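Long-range contacts in mRNA export protein (Chaetomium thermophilum, PDB 4WPM), which probably takes part in exporting mRNA from the nucleus to the cytoplasm, the chain here being the RNA recognition motif (RRM) domain of this NXF-family factor: residues Ile22-Leu27 against Ala90-Glu95; Lys28-Ala33 against Thr86-Thr91. All coordinates share one frame; numbering follows the deposited sequence.

Contact 1 is the inner of the two and buried, its centre about 6 Å from that of the chain, whereas contact 2 lies about 12 Å out, at the end of the same sheet, and is only partly buried. Strand 90-97 serves both: in contact 1 it pairs with strand 20-25, and in contact 2 its first residues and the turn before them meet the loop that follows strand 20-25. The chemistry changes accordingly, from four backbone bonds with branched aliphatic packing to a single cross-segment bond among alanines, a serine, a tyrosine and the chain of a lysine. Leu27 and Leu92 of contact 1 pack on Tyr87 of contact 2, joining the two; Ala90 and Thr91 belong to both.

Contact 1 (Ile22-Leu27 against Ala90-Glu95); sequences IKILGL and ATLTIE. With SO4 (sulfate ion), chain D.
Ile22 lays its CG2 methyl against the CG2 of Ile94, 3.5 Å away, the two side chains crossing at a slant; chi1 (-59° in Ile22, -47° in Ile94) sets CG1 beside the backbone N and leaves CG2, anti to N, to do the touching. Next along, Ile24 CG2 meets Leu92 CD2 at 4.2 Å. On the other side of the sheet Leu25 and Thr93 sit side by side, CB to CB 4.1 Å. Strands 22-25 and 93-95 run antiparallel, tied by two reciprocal pairs of bonds: Lys23 with Glu95, and Leu25 with Thr93. The bond from Lys23 N to Glu95 O is nearly straight (2.8 Å, 172° at the hydrogen) and follows the carbonyl direction, whereas the donors of the Leu25-Thr93 pair are tilted from the carbonyl planes. Ile24 and Ile94, between the bonded pairs, form a non-hydrogen-bonded pair. Gly26 still faces Leu92, and the chains part after it; a CB there would jam against Leu25 O and clash with Thr91 O. A sulfate ion, probably from the crystallisation liquor, is hydrogen-bonded by Thr91 N and OG1. An N-terminal strand flanked by the C-terminal strand 90-97 and by 66-71 is the topology of an RRM sheet.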
ATOM      1  N   ILE A  22      11.847  -5.031   3.453  1.00 20.94           N
ATOM      2  CA  ILE A  22      10.570  -5.697   3.688  1.00 16.57           C
ATOM      3  C   ILE A  22       9.426  -4.690   3.656  1.00 16.69           C
ATOM      4  O   ILE A  22       9.512  -3.621   4.260  1.00 17.90           O
ATOM      5  CB  ILE A  22      10.559  -6.437   5.045  1.00 14.36           C
ATOM      6  CG1 ILE A  22      11.677  -7.481   5.104  1.00 16.89           C
ATOM      7  CG2 ILE A  22       9.197  -7.082   5.303  1.00 12.02           C
ATOM      8  CD1 ILE A  22      11.538  -8.611   4.097  1.00 21.50           C
ATOM      9  N   LYS A  23       8.358  -5.045   2.947  1.00 16.72           N
ATOM     10  CA  LYS A  23       7.142  -4.239   2.907  1.00 18.95           C
ATOM     11  C   LYS A  23       6.025  -4.934   3.678  1.00 15.01           C
ATOM     12  O   LYS A  23       5.759  -6.119   3.468  1.00 11.65           O
ATOM     13  CB  LYS A  23       6.713  -3.992   1.460  1.00 25.54           C
ATOM     14  CG  LYS A  23       7.683  -3.124   0.671  1.00 31.64           C
ATOM     15  CD  LYS A  23       7.198  -2.846  -0.753  1.00 34.19           C
ATOM     16  CE  LYS A  23       5.863  -2.117  -0.799  1.00 35.12           C
ATOM     17  NZ  LYS A  23       5.446  -1.833  -2.200  1.00 35.55           N
ATOM     18  N   ILE A  24       5.376  -4.186   4.566  1.00 17.50           N
ATOM     19  CA  ILE A  24       4.285  -4.713   5.382  1.00 13.99           C
ATOM     20  C   ILE A  24       2.994  -3.943   5.128  1.00 14.22           C
ATOM     21  O   ILE A  24       2.974  -2.713   5.183  1.00 14.61           O
ATOM     22  CB  ILE A  24       4.623  -4.647   6.885  1.00 15.33           C
ATOM     23  CG1 ILE A  24       5.927  -5.396   7.174  1.00 17.07           C
ATOM     24  CG2 ILE A  24       3.481  -5.220   7.720  1.00 13.72           C
ATOM     25  CD1 ILE A  24       6.466  -5.174   8.572  1.00 19.42           C
ATOM     26  N   LEU A  25       1.923  -4.683   4.860  1.00 15.14           N
ATOM     27  CA  LEU A  25       0.613  -4.103   4.587  1.00 14.49           C
ATOM     28  C   LEU A  25      -0.409  -4.580   5.613  1.00 16.98           C
ATOM     29  O   LEU A  25      -0.376  -5.737   6.030  1.00 17.40           O
ATOM     30  CB  LEU A  25       0.156  -4.476   3.176  1.00 13.21           C
ATOM     31  CG  LEU A  25      -1.074  -3.765   2.609  1.00 12.29           C
ATOM     32  CD1 LEU A  25      -0.876  -2.256   2.546  1.00 13.21           C
ATOM     33  CD2 LEU A  25      -1.397  -4.326   1.234  1.00 12.18           C
ATOM     34  N   GLY A  26      -1.311  -3.687   6.014  1.00 19.06           N
ATOM     35  CA  GLY A  26      -2.407  -4.045   6.902  1.00 23.47           C
ATOM     36  C   GLY A  26      -2.401  -3.331   8.243  1.00 29.62           C
ATOM     37  O   GLY A  26      -3.313  -3.519   9.048  1.00 44.76           O
ATOM     38  N   LEU A  27      -1.381  -2.515   8.492  1.00 22.17           N
ATOM     39  CA  LEU A  27      -1.290  -1.785   9.752  1.00 18.15           C
ATOM     40  C   LEU A  27      -2.384  -0.726   9.842  1.00 18.40           C
ATOM     41  O   LEU A  27      -2.901  -0.445  10.922  1.00 13.11           O
ATOM     42  CB  LEU A  27       0.085  -1.131   9.908  1.00 14.93           C
ATOM     43  CG  LEU A  27       0.324  -0.396  11.230  1.00 15.04           C
ATOM     44  CD1 LEU A  27       0.270  -1.355  12.412  1.00 13.01           C
ATOM     45  CD2 LEU A  27       1.651   0.346  11.208  1.00 16.20           C
ATOM     46  N   ALA A  90      -6.051  -7.049  12.242  1.00 15.52           N
ATOM     47  CA  ALA A  90      -5.839  -6.843  10.811  1.00 14.92           C
ATOM     48  C   ALA A  90      -4.858  -7.864  10.246  1.00 14.61           C
ATOM     49  O   ALA A  90      -3.832  -8.159  10.860  1.00 13.07           O
ATOM     50  CB  ALA A  90      -5.340  -5.431  10.549  1.00 12.84           C
ATOM     51  N   THR A  91      -5.175  -8.394   9.069  1.00 15.29           N
ATOM     52  CA  THR A  91      -4.310  -9.362   8.407  1.00 15.83           C
ATOM     53  C   THR A  91      -3.091  -8.670   7.810  1.00 11.57           C
ATOM     54  O   THR A  91      -3.220  -7.688   7.077  1.00 11.01           O
ATOM     55  CB  THR A  91      -5.061 -10.121   7.292  1.00 17.99           C
ATOM     56  OG1 THR A  91      -6.199 -10.792   7.843  1.00 21.04           O
ATOM     57  CG2 THR A  91      -4.150 -11.143   6.619  1.00 16.84           C
ATOM     58  N   LEU A  92      -1.910  -9.192   8.128  1.00  8.87           N
ATOM     59  CA  LEU A  92      -0.659  -8.633   7.633  1.00 10.76           C
ATOM     60  C   LEU A  92      -0.197  -9.327   6.354  1.00 15.24           C
ATOM     61  O   LEU A  92      -0.200 -10.555   6.270  1.00 18.31           O
ATOM     62  CB  LEU A  92       0.436  -8.739   8.699  1.00 11.88           C
ATOM     63  CG  LEU A  92       0.296  -7.882   9.963  1.00 13.04           C
ATOM     64  CD1 LEU A  92       1.563  -7.984  10.798  1.00 12.52           C
ATOM     65  CD2 LEU A  92      -0.016  -6.425   9.642  1.00 11.69           C
ATOM     66  N   THR A  93       0.192  -8.528   5.365  1.00 15.03           N
ATOM     67  CA  THR A  93       0.829  -9.042   4.157  1.00 15.11           C
ATOM     68  C   THR A  93       2.284  -8.598   4.178  1.00 13.26           C
ATOM     69  O   THR A  93       2.578  -7.410   4.030  1.00 13.50           O
ATOM     70  CB  THR A  93       0.141  -8.530   2.877  1.00 18.75           C
ATOM     71  OG1 THR A  93      -1.266  -8.797   2.944  1.00 21.10           O
ATOM     72  CG2 THR A  93       0.726  -9.203   1.642  1.00 20.36           C
ATOM     73  N   ILE A  94       3.188  -9.554   4.360  1.00 12.57           N
ATOM     74  CA  ILE A  94       4.608  -9.250   4.468  1.00 17.22           C
ATOM     75  C   ILE A  94       5.332  -9.771   3.228  1.00 17.69           C
ATOM     76  O   ILE A  94       5.219 -10.949   2.887  1.00 17.72           O
ATOM     77  CB  ILE A  94       5.210  -9.884   5.742  1.00 15.69           C
ATOM     78  CG1 ILE A  94       4.302  -9.600   6.947  1.00 13.45           C
ATOM     79  CG2 ILE A  94       6.653  -9.421   5.939  1.00 16.67           C
ATOM     80  CD1 ILE A  94       4.807 -10.154   8.263  1.00 14.12           C
ATOM     81  N   GLU A  95       6.072  -8.890   2.557  1.00 19.22           N
ATOM     82  CA  GLU A  95       6.752  -9.240   1.310  1.00 22.18           C
ATOM     83  C   GLU A  95       8.149  -8.634   1.202  1.00 20.86           C
ATOM     84  O   GLU A  95       8.406  -7.538   1.702  1.00 14.25           O
ATOM     85  CB  GLU A  95       5.914  -8.808   0.106  1.00 30.12           C
ATOM     86  CG  GLU A  95       4.501  -9.367   0.104  1.00 42.07           C
ATOM     87  CD  GLU A  95       3.705  -8.935  -1.112  1.00 52.77           C
ATOM     88  OE1 GLU A  95       3.966  -7.831  -1.636  1.00 56.94           O
ATOM     89  OE2 GLU A  95       2.818  -9.700  -1.545  1.00 56.49           O
TER
HETATM   90  S   SO4 D 302      -8.512  -7.452   7.201  1.00 71.89           S
HETATM   91  O1  SO4 D 302      -7.191  -6.995   7.627  1.00 71.30           O
HETATM   92  O2  SO4 D 302      -8.442  -8.860   6.820  1.00 72.02           O
HETATM   93  O3  SO4 D 302      -8.955  -6.661   6.057  1.00 73.75           O
HETATM   94  O4  SO4 D 302      -9.460  -7.291   8.300  1.00 70.50           O

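Contact 2 (Lys28-Ala33 against Thr86-Thr91); sequences KNSKAA and TYAGAT. With SO4 (sulfate ion), chain D.
This is a loop-to-turn contact at the end of the sheet, where the loop after strand 20-25 packs on the tight turn joining strands 86-87 and 90-97. The turn, from Tyr87 to Ala90, is a type I' beta turn, closed by backbone bonds in both directions between those two residues, with Ala88 and Gly89 both at positive phi. One bond crosses between the segments: Lys31 N donates to Ala88 O at 3.0 Å, nearly straight (162°) and in the carbonyl plane. The aliphatic part of Lys31 then runs over the same carbonyl, its CD 3.4 Å from Ala88 O.

Ser30 packs against the turn: its CB is 3.5 Å from Tyr87 O, 3.6 Å from Ala90 CB and 3.8 Å from Ala88 CB. The hydroxyl is engaged within its own loop: OG is hydrogen-bonded to Leu27 O and accepts a weak bond from Ala32 N. These bonds link the serine to the backbone before and after it.

Tyr87 has CG anti to its backbone N (chi1 168°), and its ring reaches back to the loop, where Ala32 CB approaches obliquely, 3.8 Å from Tyr87 OH and slightly farther from CE2. Ala88 CB lies over one ring face, offset toward the rim, 3.8 Å above the plane. The phenol OH is hydrogen-bonded to Ser42 OG of helix 40-51; the ring meets that of Phe46, and the side chain also touches Leu43. Tyr87, first residue of the turn, thus reaches from it to both the loop after strand 20-25 and helix 40-51, into which that loop runs.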
ATOM      1  N   LYS A  28      -2.729  -0.143   8.698  1.00 26.04           N
ATOM      2  CA  LYS A  28      -3.745   0.901   8.638  1.00 33.75           C
ATOM      3  C   LYS A  28      -5.116   0.360   9.031  1.00 29.41           C
ATOM      4  O   LYS A  28      -5.932   1.074   9.614  1.00 29.50           O
ATOM      5  CB  LYS A  28      -3.806   1.494   7.229  1.00 46.75           C
ATOM      6  CG  LYS A  28      -4.511   2.837   7.140  1.00 57.99           C
ATOM      7  CD  LYS A  28      -4.810   3.195   5.694  1.00 63.46           C
ATOM      8  CE  LYS A  28      -5.179   4.660   5.537  1.00 66.50           C
ATOM      9  NZ  LYS A  28      -5.594   4.977   4.142  1.00 67.44           N
ATOM     10  N   ASN A  29      -5.360  -0.906   8.708  1.00 23.74           N
ATOM     11  CA  ASN A  29      -6.628  -1.552   9.021  1.00 19.50           C
ATOM     12  C   ASN A  29      -6.696  -2.022  10.471  1.00 17.24           C
ATOM     13  O   ASN A  29      -7.754  -2.428  10.951  1.00 17.53           O
ATOM     14  CB  ASN A  29      -6.860  -2.740   8.085  1.00 20.46           C
ATOM     15  CG  ASN A  29      -6.643  -2.385   6.628  1.00 25.33           C
ATOM     16  OD1 ASN A  29      -5.899  -3.060   5.917  1.00 31.89           O
ATOM     17  ND2 ASN A  29      -7.295  -1.321   6.173  1.00 24.57           N
ATOM     18  N   SER A  30      -5.562  -1.965  11.163  1.00 14.94           N
ATOM     19  CA  SER A  30      -5.465  -2.494  12.516  1.00 16.94           C
ATOM     20  C   SER A  30      -5.878  -1.466  13.565  1.00 23.70           C
ATOM     21  O   SER A  30      -6.045  -0.284  13.263  1.00 22.86           O
ATOM     22  CB  SER A  30      -4.037  -2.967  12.788  1.00 15.27           C
ATOM     23  OG  SER A  30      -3.249  -1.927  13.339  1.00 16.55           O
ATOM     24  N   LYS A  31      -6.038  -1.930  14.800  1.00 21.13           N
ATOM     25  CA  LYS A  31      -6.397  -1.059  15.913  1.00 20.10           C
ATOM     26  C   LYS A  31      -5.233  -0.160  16.318  1.00 16.36           C
ATOM     27  O   LYS A  31      -5.433   0.908  16.896  1.00 15.22           O
ATOM     28  CB  LYS A  31      -6.856  -1.891  17.111  1.00 24.57           C
ATOM     29  CG  LYS A  31      -8.311  -2.319  17.034  1.00 25.48           C
ATOM     30  CD  LYS A  31      -8.490  -3.758  17.480  1.00 25.07           C
ATOM     31  CE  LYS A  31      -9.959  -4.124  17.607  1.00 19.74           C
ATOM     32  NZ  LYS A  31     -10.235  -4.891  18.853  1.00 17.25           N
ATOM     33  N   ALA A  32      -4.016  -0.602  16.017  1.00 12.91           N
ATOM     34  CA  ALA A  32      -2.819   0.150  16.373  1.00 13.07           C
ATOM     35  C   ALA A  32      -2.669   1.407  15.520  1.00 13.51           C
ATOM     36  O   ALA A  32      -1.854   2.276  15.826  1.00 12.97           O
ATOM     37  CB  ALA A  32      -1.587  -0.729  16.235  1.00 12.42           C
ATOM     38  N   ALA A  33      -3.452   1.499  14.448  1.00 16.32           N
ATOM     39  CA  ALA A  33      -3.351   2.618  13.517  1.00 18.92           C
ATOM     40  C   ALA A  33      -3.652   3.949  14.200  1.00 23.55           C
ATOM     41  O   ALA A  33      -3.108   4.987  13.824  1.00 20.51           O
ATOM     42  CB  ALA A  33      -4.292   2.408  12.344  1.00 19.26           C
ATOM     43  N   THR A  86      -2.544 -12.299  11.799  1.00 18.74           N
ATOM     44  CA  THR A  86      -3.382 -11.183  12.215  1.00 17.94           C
ATOM     45  C   THR A  86      -2.730 -10.420  13.365  1.00 16.98           C
ATOM     46  O   THR A  86      -2.337 -11.014  14.371  1.00 14.08           O
ATOM     47  CB  THR A  86      -4.781 -11.662  12.652  1.00 21.46           C
ATOM     48  OG1 THR A  86      -5.389 -12.405  11.589  1.00 25.04           O
ATOM     49  CG2 THR A  86      -5.669 -10.479  13.015  1.00 21.02           C
ATOM     50  N   TYR A  87      -2.616  -9.105  13.206  1.00 13.85           N
ATOM     51  CA  TYR A  87      -2.102  -8.235  14.258  1.00 13.50           C
ATOM     52  C   TYR A  87      -3.074  -7.100  14.544  1.00 10.80           C
ATOM     53  O   TYR A  87      -3.437  -6.339  13.647  1.00  9.38           O
ATOM     54  CB  TYR A  87      -0.738  -7.659  13.878  1.00 16.36           C
ATOM     55  CG  TYR A  87      -0.300  -6.536  14.792  1.00 12.46           C
ATOM     56  CD1 TYR A  87       0.138  -6.797  16.083  1.00 11.31           C
ATOM     57  CD2 TYR A  87      -0.336  -5.214  14.367  1.00 10.23           C
ATOM     58  CE1 TYR A  87       0.533  -5.773  16.924  1.00 10.95           C
ATOM     59  CE2 TYR A  87       0.057  -4.184  15.199  1.00  7.95           C
ATOM     60  CZ  TYR A  87       0.491  -4.469  16.476  1.00 11.81           C
ATOM     61  OH  TYR A  87       0.883  -3.448  17.311  1.00 16.43           O
ATOM     62  N   ALA A  88      -3.479  -6.992  15.806  1.00 10.65           N
ATOM     63  CA  ALA A  88      -4.391  -5.945  16.250  1.00 10.13           C
ATOM     64  C   ALA A  88      -5.668  -5.930  15.409  1.00  9.63           C
ATOM     65  O   ALA A  88      -6.232  -4.870  15.135  1.00 11.48           O
ATOM     66  CB  ALA A  88      -3.699  -4.589  16.203  1.00  9.39           C
ATOM     67  N   GLY A  89      -6.110  -7.115  15.000  1.00  8.10           N
ATOM     68  CA  GLY A  89      -7.361  -7.261  14.277  1.00 11.53           C
ATOM     69  C   GLY A  89      -7.267  -7.013  12.783  1.00 16.36           C
ATOM     70  O   GLY A  89      -8.284  -6.787  12.128  1.00 23.57           O
ATOM     71  N   ALA A  90      -6.051  -7.049  12.242  1.00 15.52           N
ATOM     72  CA  ALA A  90      -5.839  -6.843  10.811  1.00 14.92           C
ATOM     73  C   ALA A  90      -4.858  -7.864  10.246  1.00 14.61           C
ATOM     74  O   ALA A  90      -3.832  -8.159  10.860  1.00 13.07           O
ATOM     75  CB  ALA A  90      -5.340  -5.431  10.549  1.00 12.84           C
ATOM     76  N   THR A  91      -5.175  -8.394   9.069  1.00 15.29           N
ATOM     77  CA  THR A  91      -4.310  -9.362   8.407  1.00 15.83           C
ATOM     78  C   THR A  91      -3.091  -8.670   7.810  1.00 11.57           C
ATOM     79  O   THR A  91      -3.220  -7.688   7.077  1.00 11.01           O
ATOM     80  CB  THR A  91      -5.061 -10.121   7.292  1.00 17.99           C
ATOM     81  OG1 THR A  91      -6.199 -10.792   7.843  1.00 21.04           O
ATOM     82  CG2 THR A  91      -4.150 -11.143   6.619  1.00 16.84           C
TER
HETATM   83  S   SO4 D 302      -8.512  -7.452   7.201  1.00 71.89           S
HETATM   84  O1  SO4 D 302      -7.191  -6.995   7.627  1.00 71.30           O
HETATM   85  O2  SO4 D 302      -8.442  -8.860   6.820  1.00 72.02           O
HETATM   86  O3  SO4 D 302      -8.955  -6.661   6.057  1.00 73.75           O
HETATM   87  O4  SO4 D 302      -9.460  -7.291   8.300  1.00 70.50           O